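PDB 3MI6: alpha-galactosidase from Lactobacillus brevis, which probably hydrolyses terminal, non-reducing alpha-D-galactose residues from alpha-D-galactosides such as galactose oligosaccharides, galactomannans and galactolipids. Local coordinates for residues D[84-89]-D[267-272]; D[295-300]-D[310-315]; D[418-423]-D[445-450]; D[664-669]-D[682-687]. All blocks are in the same frame, centred on the assembly; numbering follows the deposited sequence.

The four contacts follow one another along the chain, none crossing or enclosing another. Contact 1 comes first and spans the longest separation: it brings the loop ahead of strand 90-93 back to strand 270-274, across most of the all-beta N-terminal domain. Contact 2 closes a short loop, where strand 290-301 of the nine-stranded sheet is followed by helix 305-319 on the way to the barrel. Contact 3 pairs two short strands within the long excursion between barrel strands 408-413 and 475-478. Contact 4 folds a loop over strand 663-670 in the C-terminal sheet. Contact 2 lies about 23 Å from contact 1 and 24 Å from contact 4, centre to centre, while contacts 3 and 4 are about 48 Å apart.

Contact 1: residues D[84-89]-D[267-272]; sequences DFRQPA and YSTSRI
Arg271 reaches Asp84 end-on and gives both terminal nitrogens to one oxygen: NH2 meets Asp84 OD2 at 2.9 Å on its syn lone pair, whereas NH1, 3.2 Å from OD2, comes from above the carboxylate plane. OD2 lies in the guanidinium plane, but the two flat groups are turned 71° apart. NH1 also donates to the backbone, 2.8 Å from Gln87 O, and to a water 2.8 Å away that donates in turn to Arg86 O. Over one face of Arg271 lies the guanidinium of Arg86, the group centres 4.0 Å apart and the planes at 22°. The close approach of two cations is probably eased by Asp84, whose other oxygen takes Arg86 NE at 3.0 Å, and by Asp185. The salt-bridge network belongs to the N-terminal beta domain of family 36, where the loop before strand 90-93 is pulled down on strand 270-274. Asp84 is itself placed by an Asx turn, Arg86 N donating to OD1, and its CG lies opposite the backbone N (chi1 -160°), which carries the carboxylate toward Arg271. An alanine at Asp84 would remove the shared anion and is likely to leave the stacked guanidinium groups without the carboxylate that binds both, and Arg86 N without its side-chain acceptor. Farther out, Arg271 NE forms a salt bridge with Asp185 of strand 174-186, and Arg86 NH2 donates to Ile73 O.

Contact 2: residues D[295-300]-D[310-315]; sequences EAILSY and QQMASF
Strand 296-300 and helix 310-315 run at 143° to each other, their axes 9.6 Å apart at closest, with Ser299 and Met312 the nearest pair of backbones. Polar contact falls at one end, where the amide of Gln311 uses NE2 twice: it donates to Ser299 OG at 3.1 Å and to Tyr300 O, also 3.1 Å from NE2. Both acceptors lie close to the amide plane, so the two bonds together probably hold the amide in this rotation; the donor nevertheless stands above the carbonyl plane of Tyr300. CG of Gln311 sits between its backbone N and carbonyl carbon (chi1 64°), and the chain beyond is extended, sending the amide out to the strand. Strand 290-301, in the large antiparallel sheet, leads directly into helix 305-319, which packs back on it before the chain enters the barrel. A leucine in place of Gln311 would probably leave the carbonyl of Tyr300 and the Ser299 hydroxyl without this donor. Along the helix, the selenomethionine Met312 lays its CE against Ser299 CB at 3.6 Å, while the same CE comes 4.0 Å from Ile297 CG2. Ile297 turns its other branch to the aromatic ring, CD1 meeting Phe315 CE2 obliquely at 3.8 Å. Phe315 also packs edge-to-face with Phe154 and against Val159 and Val161 of the neighbouring strand.

Contact 3: residues D[418-423]-D[445-450]; sequences VSVDSD and HQFVLD
Val418 and Phe447 exchange two backbone hydrogen bonds, Val418 N to Phe447 O at 2.9 Å and Phe447 N to Val418 O at 3.0 Å, the first the straighter of the two. They form an antiparallel hydrogen-bonded pair in a two-stranded sheet, 417-418 with 447-448. This small sheet belongs to the long connection following barrel strand 408-413, at the C-terminal end of the barrel strands, where TIM barrels carry their active sites. Beyond the pair the 418-423 chain turns away: Asp421 centres an inverse gamma turn, and Ser422 OG donates to Ser419 O at 2.8 Å. Apolar groups pack around the backbone bonds. Leu449 comes across Val418 at about a right angle, its CD2 3.6 Å from Val418 CB. Val418 CG1 lies between the backbone N and carbonyl carbon (chi1 59°), a setting that also brings it to 3.7 Å from Leu449 CD2. At the other end Val420 CG2 touches Phe447 CE1 at 3.7 Å, and the oxygen of Val418 lies near the plane of the Phe447 ring at its edge. Gln446 carries its amide away from this packing, its side chain about 4 Å from those of Arg444 and Asn481, both predicted to bind substrate. The chemistry implies that backbone bonds and apolar side chains, the Phe447 ring among them, join the two strands, while the Gln446 amide lies apart, NE2 weakly bonded to Arg444 O.

Contact 4: residues D[664-669]-D[682-687]; sequences AIAARY and FYFKGL
Arg668 NH1 hydrogen-bonds to Gln730 OE1 of strand 728-736, while the aliphatic part of the same side chain lies along Phe682, its CD 4.4 Å from Phe682 CD1; no hydrogen bond joins the two segments themselves. The fold is the antiparallel sheet of the C-terminal domain of family 36, in which strand 663-670 lies between strands 651-657 and 728-736, and the loop that follows strand 680-682 passes over one side of it. End to end, the touching parts run 162° apart, so that Phe682 faces the later part of the strand and Leu687 its start. Alternate residues Ala664, Ala666 and Arg668 turn their side chains toward the loop. The two alanines, having no more than a methyl group, admit large side chains close to the strand. Ala666 CB is the point where two rings converge, 3.4 Å from Phe682 CE2 and 3.7 Å from Phe684 CE2, approached obliquely by both. Phe682 holds its ring trans to its own backbone N (chi1 -175°), which extends it from the end of strand 680-682 toward Ala666. Phe682 CE2 points over the centre of one face of the Phe684 ring, an edge-to-face approach. The joint is therefore purely apolar between the segments. Strand 728-736 also supplies Phe732, whose ring meets Phe682 with nearly parallel planes, and Val734, on which Phe684 packs. At the other end of the contact, Leu687 closes against the strand with a single methyl, CD2, set 4.1 Å from Ala664 CB.

Contact 1: residues D[84-89]-D[267-272]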
# COMPACT_ATOMS: atom_id res chain seq x y z
N ASP D 84 -33.43 12.91 -1.60
CA ASP D 84 -32.30 12.02 -1.81
C ASP D 84 -31.65 12.39 -3.12
O ASP D 84 -32.32 12.48 -4.16
CB ASP D 84 -32.77 10.57 -1.87
CG ASP D 84 -31.65 9.59 -1.60
OD1 ASP D 84 -30.49 10.04 -1.51
OD2 ASP D 84 -31.93 8.38 -1.46
N PHE D 85 -30.34 12.60 -3.09
CA PHE D 85 -29.61 12.95 -4.30
C PHE D 85 -28.65 11.85 -4.79
O PHE D 85 -28.00 11.99 -5.82
CB PHE D 85 -28.93 14.30 -4.15
CG PHE D 85 -29.89 15.44 -4.10
CD1 PHE D 85 -30.51 15.90 -5.26
CD2 PHE D 85 -30.20 16.05 -2.89
CE1 PHE D 85 -31.41 16.95 -5.23
CE2 PHE D 85 -31.10 17.12 -2.84
CZ PHE D 85 -31.71 17.56 -4.02
N ARG D 86 -28.61 10.75 -4.05
CA ARG D 86 -27.88 9.58 -4.51
C ARG D 86 -28.56 9.01 -5.74
O ARG D 86 -29.61 9.49 -6.16
CB ARG D 86 -27.82 8.54 -3.40
CG ARG D 86 -26.95 8.97 -2.28
CD ARG D 86 -27.09 8.02 -1.12
NE ARG D 86 -28.30 8.30 -0.37
CZ ARG D 86 -28.70 7.61 0.70
NH1 ARG D 86 -27.98 6.58 1.14
NH2 ARG D 86 -29.82 7.95 1.32
N GLN D 87 -27.96 7.99 -6.33
CA GLN D 87 -28.54 7.38 -7.51
C GLN D 87 -29.80 6.65 -7.11
O GLN D 87 -29.87 6.11 -6.03
CB GLN D 87 -27.54 6.44 -8.17
CG GLN D 87 -26.48 7.17 -9.00
CD GLN D 87 -27.09 8.07 -10.08
OE1 GLN D 87 -27.47 7.61 -11.17
NE2 GLN D 87 -27.18 9.37 -9.79
N PRO D 88 -30.82 6.67 -7.97
CA PRO D 88 -32.08 6.00 -7.63
C PRO D 88 -32.14 4.58 -8.14
O PRO D 88 -31.39 4.22 -9.03
CB PRO D 88 -33.12 6.84 -8.38
CG PRO D 88 -32.41 7.34 -9.55
CD PRO D 88 -30.97 7.56 -9.14
N ALA D 89 -33.01 3.78 -7.55
CA ALA D 89 -33.24 2.43 -8.03
C ALA D 89 -34.13 2.44 -9.25
O ALA D 89 -34.06 1.54 -10.07
CB ALA D 89 -33.91 1.60 -6.96
N TYR D 267 -21.83 11.05 3.60
CA TYR D 267 -21.72 10.52 4.97
C TYR D 267 -21.11 9.11 4.99
O TYR D 267 -21.31 8.35 5.95
CB TYR D 267 -23.08 10.56 5.70
CG TYR D 267 -23.70 11.94 5.71
CD1 TYR D 267 -23.23 12.92 6.58
CD2 TYR D 267 -24.74 12.27 4.85
CE1 TYR D 267 -23.79 14.19 6.60
CE2 TYR D 267 -25.30 13.54 4.86
CZ TYR D 267 -24.81 14.49 5.74
OH TYR D 267 -25.34 15.75 5.75
N SER D 268 -20.37 8.79 3.94
CA SER D 268 -19.63 7.53 3.86
C SER D 268 -20.50 6.30 4.02
O SER D 268 -20.08 5.31 4.63
CB SER D 268 -18.45 7.50 4.86
OG SER D 268 -17.22 7.31 4.17
N THR D 269 -21.72 6.37 3.48
CA THR D 269 -22.55 5.19 3.28
C THR D 269 -22.47 4.69 1.84
O THR D 269 -22.03 5.41 0.93
CB THR D 269 -24.02 5.44 3.62
OG1 THR D 269 -24.68 6.08 2.51
CG2 THR D 269 -24.12 6.27 4.87
N SER D 270 -22.90 3.45 1.64
CA SER D 270 -22.78 2.81 0.36
C SER D 270 -24.11 2.36 -0.20
O SER D 270 -24.84 1.63 0.45
CB SER D 270 -21.88 1.59 0.50
OG SER D 270 -20.61 1.97 0.99
N ARG D 271 -24.40 2.78 -1.43
CA ARG D 271 -25.52 2.22 -2.17
C ARG D 271 -25.02 1.27 -3.26
O ARG D 271 -24.34 1.68 -4.20
CB ARG D 271 -26.37 3.34 -2.77
CG ARG D 271 -27.69 2.87 -3.40
CD ARG D 271 -28.63 4.04 -3.64
NE ARG D 271 -29.39 4.37 -2.44
CZ ARG D 271 -30.13 5.47 -2.30
NH1 ARG D 271 -30.20 6.36 -3.28
NH2 ARG D 271 -30.78 5.69 -1.17
N ILE D 272 -25.37 -0.01 -3.13
CA ILE D 272 -25.11 -0.99 -4.17
C ILE D 272 -26.36 -1.22 -5.03
O ILE D 272 -27.36 -1.72 -4.54
CB ILE D 272 -24.62 -2.36 -3.60
CG1 ILE D 272 -23.36 -2.21 -2.75
CG2 ILE D 272 -24.32 -3.34 -4.72
CD1 ILE D 272 -23.52 -1.40 -1.48
O HOH W 1 -31.81 8.36 -4.49

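Contact 2: residues D[295-300]-D[310-315]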
# COMPACT_ATOMS: atom_id res chain seq x y z
N GLU D 295 -33.93 -11.14 -11.81
CA GLU D 295 -33.63 -11.31 -10.40
C GLU D 295 -32.19 -10.96 -10.00
O GLU D 295 -31.23 -11.26 -10.74
CB GLU D 295 -33.97 -12.73 -9.96
CG GLU D 295 -35.46 -12.93 -9.77
CD GLU D 295 -35.81 -14.34 -9.37
OE1 GLU D 295 -35.02 -15.27 -9.64
OE2 GLU D 295 -36.90 -14.51 -8.78
N ALA D 296 -32.04 -10.33 -8.84
CA ALA D 296 -30.73 -10.11 -8.24
C ALA D 296 -30.47 -11.17 -7.18
O ALA D 296 -31.33 -11.42 -6.35
CB ALA D 296 -30.67 -8.72 -7.62
N ILE D 297 -29.30 -11.81 -7.22
CA ILE D 297 -28.85 -12.70 -6.13
C ILE D 297 -27.98 -11.94 -5.12
O ILE D 297 -27.00 -11.32 -5.49
CB ILE D 297 -27.99 -13.89 -6.64
CG1 ILE D 297 -28.61 -14.58 -7.86
CG2 ILE D 297 -27.76 -14.88 -5.53
CD1 ILE D 297 -30.00 -15.11 -7.63
N LEU D 298 -28.36 -12.00 -3.84
CA LEU D 298 -27.59 -11.38 -2.76
C LEU D 298 -27.13 -12.41 -1.73
O LEU D 298 -27.78 -13.44 -1.52
CB LEU D 298 -28.41 -10.31 -2.06
CG LEU D 298 -28.14 -8.86 -2.44
CD1 LEU D 298 -28.49 -8.64 -3.91
CD2 LEU D 298 -28.95 -7.91 -1.57
N SER D 299 -26.00 -12.13 -1.09
CA SER D 299 -25.40 -13.09 -0.16
C SER D 299 -24.33 -12.46 0.71
O SER D 299 -23.65 -11.50 0.32
CB SER D 299 -24.82 -14.27 -0.94
OG SER D 299 -24.71 -15.40 -0.10
N TYR D 300 -24.19 -13.00 1.91
CA TYR D 300 -23.18 -12.54 2.84
C TYR D 300 -22.61 -13.73 3.58
O TYR D 300 -23.25 -14.78 3.68
CB TYR D 300 -23.76 -11.54 3.83
CG TYR D 300 -22.82 -11.25 4.99
CD1 TYR D 300 -22.72 -12.12 6.08
CD2 TYR D 300 -22.04 -10.09 5.00
CE1 TYR D 300 -21.86 -11.86 7.12
CE2 TYR D 300 -21.17 -9.82 6.06
CZ TYR D 300 -21.09 -10.72 7.12
OH TYR D 300 -20.23 -10.46 8.17
N GLN D 310 -18.88 -21.01 -2.39
CA GLN D 310 -19.42 -22.34 -2.18
C GLN D 310 -20.94 -22.37 -2.00
O GLN D 310 -21.62 -23.15 -2.66
CB GLN D 310 -18.66 -23.04 -1.04
CG GLN D 310 -17.24 -23.34 -1.42
CD GLN D 310 -16.35 -23.71 -0.24
OE1 GLN D 310 -15.21 -24.16 -0.44
NE2 GLN D 310 -16.84 -23.52 0.98
N GLN D 311 -21.47 -21.50 -1.13
CA GLN D 311 -22.90 -21.47 -0.85
C GLN D 311 -23.65 -20.96 -2.06
O GLN D 311 -24.55 -21.63 -2.54
CB GLN D 311 -23.22 -20.62 0.39
CG GLN D 311 -22.89 -19.12 0.30
CD GLN D 311 -22.78 -18.48 1.68
OE1 GLN D 311 -22.39 -19.14 2.65
NE2 GLN D 311 -23.13 -17.21 1.78
N MSE D 312 -23.28 -19.79 -2.56
CA MSE D 312 -23.87 -19.33 -3.80
C MSE D 312 -23.88 -20.42 -4.87
O MSE D 312 -24.84 -20.51 -5.63
CB MSE D 312 -23.17 -18.08 -4.31
CG MSE D 312 -23.75 -16.82 -3.71
SE MSE D 312 -22.65 -15.25 -3.97
CE MSE D 312 -24.02 -13.96 -4.47
N ALA D 313 -22.86 -21.27 -4.89
CA ALA D 313 -22.80 -22.34 -5.88
C ALA D 313 -23.74 -23.47 -5.55
O ALA D 313 -24.30 -24.10 -6.44
CB ALA D 313 -21.39 -22.86 -6.05
N SER D 314 -23.92 -23.75 -4.27
CA SER D 314 -24.94 -24.71 -3.86
C SER D 314 -26.33 -24.17 -4.12
O SER D 314 -27.25 -24.92 -4.43
CB SER D 314 -24.80 -25.06 -2.38
OG SER D 314 -24.28 -26.37 -2.28
N PHE D 315 -26.48 -22.86 -3.99
CA PHE D 315 -27.74 -22.24 -4.29
C PHE D 315 -28.06 -22.38 -5.77
O PHE D 315 -29.19 -22.72 -6.14
CB PHE D 315 -27.77 -20.78 -3.86
CG PHE D 315 -28.92 -20.01 -4.43
CD1 PHE D 315 -30.16 -20.03 -3.81
CD2 PHE D 315 -28.77 -19.27 -5.59
CE1 PHE D 315 -31.23 -19.33 -4.33
CE2 PHE D 315 -29.83 -18.56 -6.12
CZ PHE D 315 -31.08 -18.59 -5.48

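Contact 3: residues D[418-423]-D[445-450]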
# COMPACT_ATOMS: atom_id res chain seq x y z
N VAL D 418 -26.81 -13.31 -38.90
CA VAL D 418 -27.11 -13.38 -40.33
C VAL D 418 -25.98 -12.77 -41.17
O VAL D 418 -25.54 -11.64 -40.93
CB VAL D 418 -28.47 -12.69 -40.67
CG1 VAL D 418 -28.45 -11.22 -40.26
CG2 VAL D 418 -28.85 -12.86 -42.15
N SER D 419 -25.47 -13.53 -42.14
CA SER D 419 -24.50 -13.04 -43.11
C SER D 419 -25.23 -12.47 -44.34
O SER D 419 -26.32 -12.92 -44.67
CB SER D 419 -23.57 -14.17 -43.54
OG SER D 419 -22.37 -14.17 -42.77
N VAL D 420 -24.65 -11.48 -45.01
CA VAL D 420 -25.33 -10.89 -46.16
C VAL D 420 -25.33 -11.88 -47.33
O VAL D 420 -26.31 -11.97 -48.07
CB VAL D 420 -24.71 -9.56 -46.61
CG1 VAL D 420 -25.47 -9.00 -47.80
CG2 VAL D 420 -24.73 -8.55 -45.48
N ASP D 421 -24.23 -12.61 -47.48
CA ASP D 421 -24.22 -13.73 -48.42
C ASP D 421 -24.96 -14.91 -47.81
O ASP D 421 -24.34 -15.87 -47.37
CB ASP D 421 -22.79 -14.15 -48.79
CG ASP D 421 -22.74 -15.14 -49.97
OD1 ASP D 421 -23.79 -15.34 -50.63
OD2 ASP D 421 -21.66 -15.71 -50.25
N SER D 422 -26.29 -14.84 -47.76
CA SER D 422 -27.06 -15.97 -47.27
C SER D 422 -28.53 -15.97 -47.72
O SER D 422 -29.19 -14.94 -47.73
CB SER D 422 -26.98 -16.05 -45.75
OG SER D 422 -27.89 -15.15 -45.15
N ASP D 423 -29.02 -17.16 -48.07
CA ASP D 423 -30.41 -17.37 -48.46
C ASP D 423 -31.41 -16.62 -47.57
O ASP D 423 -32.45 -16.14 -48.04
CB ASP D 423 -30.76 -18.87 -48.45
CG ASP D 423 -30.10 -19.66 -49.60
OD1 ASP D 423 -29.24 -19.09 -50.33
OD2 ASP D 423 -30.44 -20.86 -49.76
N HIS D 445 -17.66 -9.98 -40.05
CA HIS D 445 -18.33 -10.13 -41.35
C HIS D 445 -19.79 -10.64 -41.26
O HIS D 445 -20.23 -11.42 -42.10
CB HIS D 445 -17.46 -10.98 -42.31
CG HIS D 445 -15.99 -10.87 -42.04
ND1 HIS D 445 -15.30 -11.78 -41.25
CD2 HIS D 445 -15.07 -9.96 -42.44
CE1 HIS D 445 -14.03 -11.43 -41.18
NE2 HIS D 445 -13.86 -10.32 -41.88
N GLN D 446 -20.51 -10.19 -40.24
CA GLN D 446 -21.90 -10.58 -39.99
C GLN D 446 -22.71 -9.50 -39.25
O GLN D 446 -22.17 -8.48 -38.79
CB GLN D 446 -21.95 -11.88 -39.19
CG GLN D 446 -21.73 -11.70 -37.69
CD GLN D 446 -21.22 -12.97 -37.00
OE1 GLN D 446 -21.58 -13.24 -35.85
NE2 GLN D 446 -20.38 -13.75 -37.69
N PHE D 447 -24.02 -9.71 -39.14
CA PHE D 447 -24.90 -8.75 -38.49
C PHE D 447 -25.90 -9.52 -37.65
O PHE D 447 -25.95 -10.74 -37.75
CB PHE D 447 -25.63 -7.93 -39.54
CG PHE D 447 -24.70 -7.21 -40.45
CD1 PHE D 447 -24.13 -7.87 -41.52
CD2 PHE D 447 -24.36 -5.88 -40.20
CE1 PHE D 447 -23.26 -7.22 -42.35
CE2 PHE D 447 -23.49 -5.23 -41.02
CZ PHE D 447 -22.94 -5.89 -42.10
N VAL D 448 -26.69 -8.82 -36.84
CA VAL D 448 -27.56 -9.53 -35.92
C VAL D 448 -29.05 -9.46 -36.29
O VAL D 448 -29.54 -8.43 -36.75
CB VAL D 448 -27.28 -9.16 -34.42
CG1 VAL D 448 -26.14 -8.17 -34.30
CG2 VAL D 448 -28.50 -8.64 -33.73
N LEU D 449 -29.74 -10.59 -36.14
CA LEU D 449 -31.18 -10.68 -36.38
C LEU D 449 -31.98 -9.96 -35.32
O LEU D 449 -31.65 -10.02 -34.15
CB LEU D 449 -31.64 -12.13 -36.36
CG LEU D 449 -31.03 -13.02 -37.43
CD1 LEU D 449 -31.38 -14.48 -37.16
CD2 LEU D 449 -31.52 -12.54 -38.78
N ASP D 450 -33.06 -9.31 -35.72
CA ASP D 450 -33.94 -8.72 -34.73
C ASP D 450 -34.73 -9.76 -33.91
O ASP D 450 -35.88 -10.08 -34.21
CB ASP D 450 -34.89 -7.73 -35.40
CG ASP D 450 -35.71 -6.97 -34.42
OD1 ASP D 450 -35.70 -7.35 -33.24
OD2 ASP D 450 -36.37 -6.00 -34.82
O HOH W 2 -19.76 -14.85 -40.58

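Contact 4: residues D[664-669]-D[682-687]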
# COMPACT_ATOMS: atom_id res chain seq x y z
N ALA D 664 -10.31 -36.10 -2.09
CA ALA D 664 -9.98 -34.75 -2.57
C ALA D 664 -8.93 -34.80 -3.65
O ALA D 664 -8.09 -35.69 -3.65
CB ALA D 664 -9.53 -33.85 -1.44
N ILE D 665 -9.00 -33.86 -4.59
CA ILE D 665 -7.90 -33.62 -5.50
C ILE D 665 -7.45 -32.17 -5.45
O ILE D 665 -8.23 -31.26 -5.68
CB ILE D 665 -8.25 -34.03 -6.91
CG1 ILE D 665 -8.30 -35.56 -6.99
CG2 ILE D 665 -7.22 -33.49 -7.88
CD1 ILE D 665 -8.73 -36.10 -8.34
N ALA D 666 -6.17 -31.98 -5.14
CA ALA D 666 -5.55 -30.66 -5.11
C ALA D 666 -4.61 -30.51 -6.30
O ALA D 666 -4.15 -31.50 -6.87
CB ALA D 666 -4.79 -30.46 -3.81
N ALA D 667 -4.32 -29.28 -6.68
CA ALA D 667 -3.42 -29.06 -7.79
C ALA D 667 -2.69 -27.78 -7.53
O ALA D 667 -3.30 -26.81 -7.12
CB ALA D 667 -4.17 -28.99 -9.08
N ARG D 668 -1.37 -27.80 -7.75
CA ARG D 668 -0.53 -26.62 -7.69
C ARG D 668 0.12 -26.43 -9.06
O ARG D 668 0.74 -27.34 -9.59
CB ARG D 668 0.53 -26.81 -6.63
CG ARG D 668 1.40 -25.63 -6.37
CD ARG D 668 2.37 -26.00 -5.25
NE ARG D 668 3.21 -24.88 -4.84
CZ ARG D 668 4.44 -24.64 -5.31
NH1 ARG D 668 4.97 -25.44 -6.22
NH2 ARG D 668 5.12 -23.59 -4.88
N TYR D 669 -0.04 -25.25 -9.63
CA TYR D 669 0.57 -24.92 -10.90
C TYR D 669 1.54 -23.78 -10.68
O TYR D 669 1.20 -22.77 -10.09
CB TYR D 669 -0.50 -24.48 -11.92
CG TYR D 669 -1.74 -25.36 -11.94
CD1 TYR D 669 -1.86 -26.37 -12.87
CD2 TYR D 669 -2.76 -25.19 -11.01
CE1 TYR D 669 -2.96 -27.18 -12.89
CE2 TYR D 669 -3.87 -26.00 -11.02
CZ TYR D 669 -3.97 -26.99 -11.97
OH TYR D 669 -5.07 -27.83 -12.02
N PHE D 682 2.71 -27.10 0.53
CA PHE D 682 1.32 -26.98 0.11
C PHE D 682 0.34 -27.15 1.28
O PHE D 682 0.39 -28.14 1.99
CB PHE D 682 1.03 -28.02 -0.96
CG PHE D 682 -0.33 -27.90 -1.53
CD1 PHE D 682 -0.71 -26.75 -2.20
CD2 PHE D 682 -1.25 -28.92 -1.37
CE1 PHE D 682 -1.97 -26.62 -2.73
CE2 PHE D 682 -2.52 -28.79 -1.89
CZ PHE D 682 -2.88 -27.64 -2.56
N TYR D 683 -0.57 -26.20 1.48
CA TYR D 683 -1.54 -26.32 2.58
C TYR D 683 -2.95 -26.71 2.12
O TYR D 683 -3.73 -25.85 1.71
CB TYR D 683 -1.65 -25.01 3.37
CG TYR D 683 -0.42 -24.62 4.11
CD1 TYR D 683 0.57 -23.87 3.49
CD2 TYR D 683 -0.25 -24.97 5.46
CE1 TYR D 683 1.72 -23.50 4.19
CE2 TYR D 683 0.90 -24.60 6.16
CZ TYR D 683 1.87 -23.87 5.51
OH TYR D 683 3.00 -23.49 6.19
N PHE D 684 -3.30 -27.99 2.22
CA PHE D 684 -4.66 -28.40 1.88
C PHE D 684 -5.71 -27.62 2.70
O PHE D 684 -5.44 -27.19 3.83
CB PHE D 684 -4.85 -29.90 2.08
CG PHE D 684 -3.96 -30.74 1.21
CD1 PHE D 684 -2.62 -30.92 1.52
CD2 PHE D 684 -4.46 -31.36 0.07
CE1 PHE D 684 -1.80 -31.70 0.72
CE2 PHE D 684 -3.64 -32.12 -0.74
CZ PHE D 684 -2.32 -32.29 -0.42
N LYS D 685 -6.89 -27.43 2.10
CA LYS D 685 -8.05 -26.93 2.82
C LYS D 685 -9.22 -27.92 2.66
O LYS D 685 -9.18 -28.83 1.81
CB LYS D 685 -8.48 -25.55 2.31
CG LYS D 685 -7.36 -24.62 1.88
CD LYS D 685 -6.47 -24.24 3.03
CE LYS D 685 -6.40 -22.75 3.19
NZ LYS D 685 -4.98 -22.32 3.25
N GLY D 686 -10.25 -27.75 3.48
CA GLY D 686 -11.48 -28.49 3.33
C GLY D 686 -11.52 -29.92 3.82
O GLY D 686 -12.43 -30.66 3.47
N LEU D 687 -10.56 -30.34 4.62
CA LEU D 687 -10.56 -31.73 5.08
C LEU D 687 -11.08 -31.87 6.50
O LEU D 687 -11.22 -30.89 7.22
CB LEU D 687 -9.15 -32.33 5.01
CG LEU D 687 -8.49 -32.40 3.64
CD1 LEU D 687 -7.12 -33.01 3.81
CD2 LEU D 687 -9.33 -33.19 2.65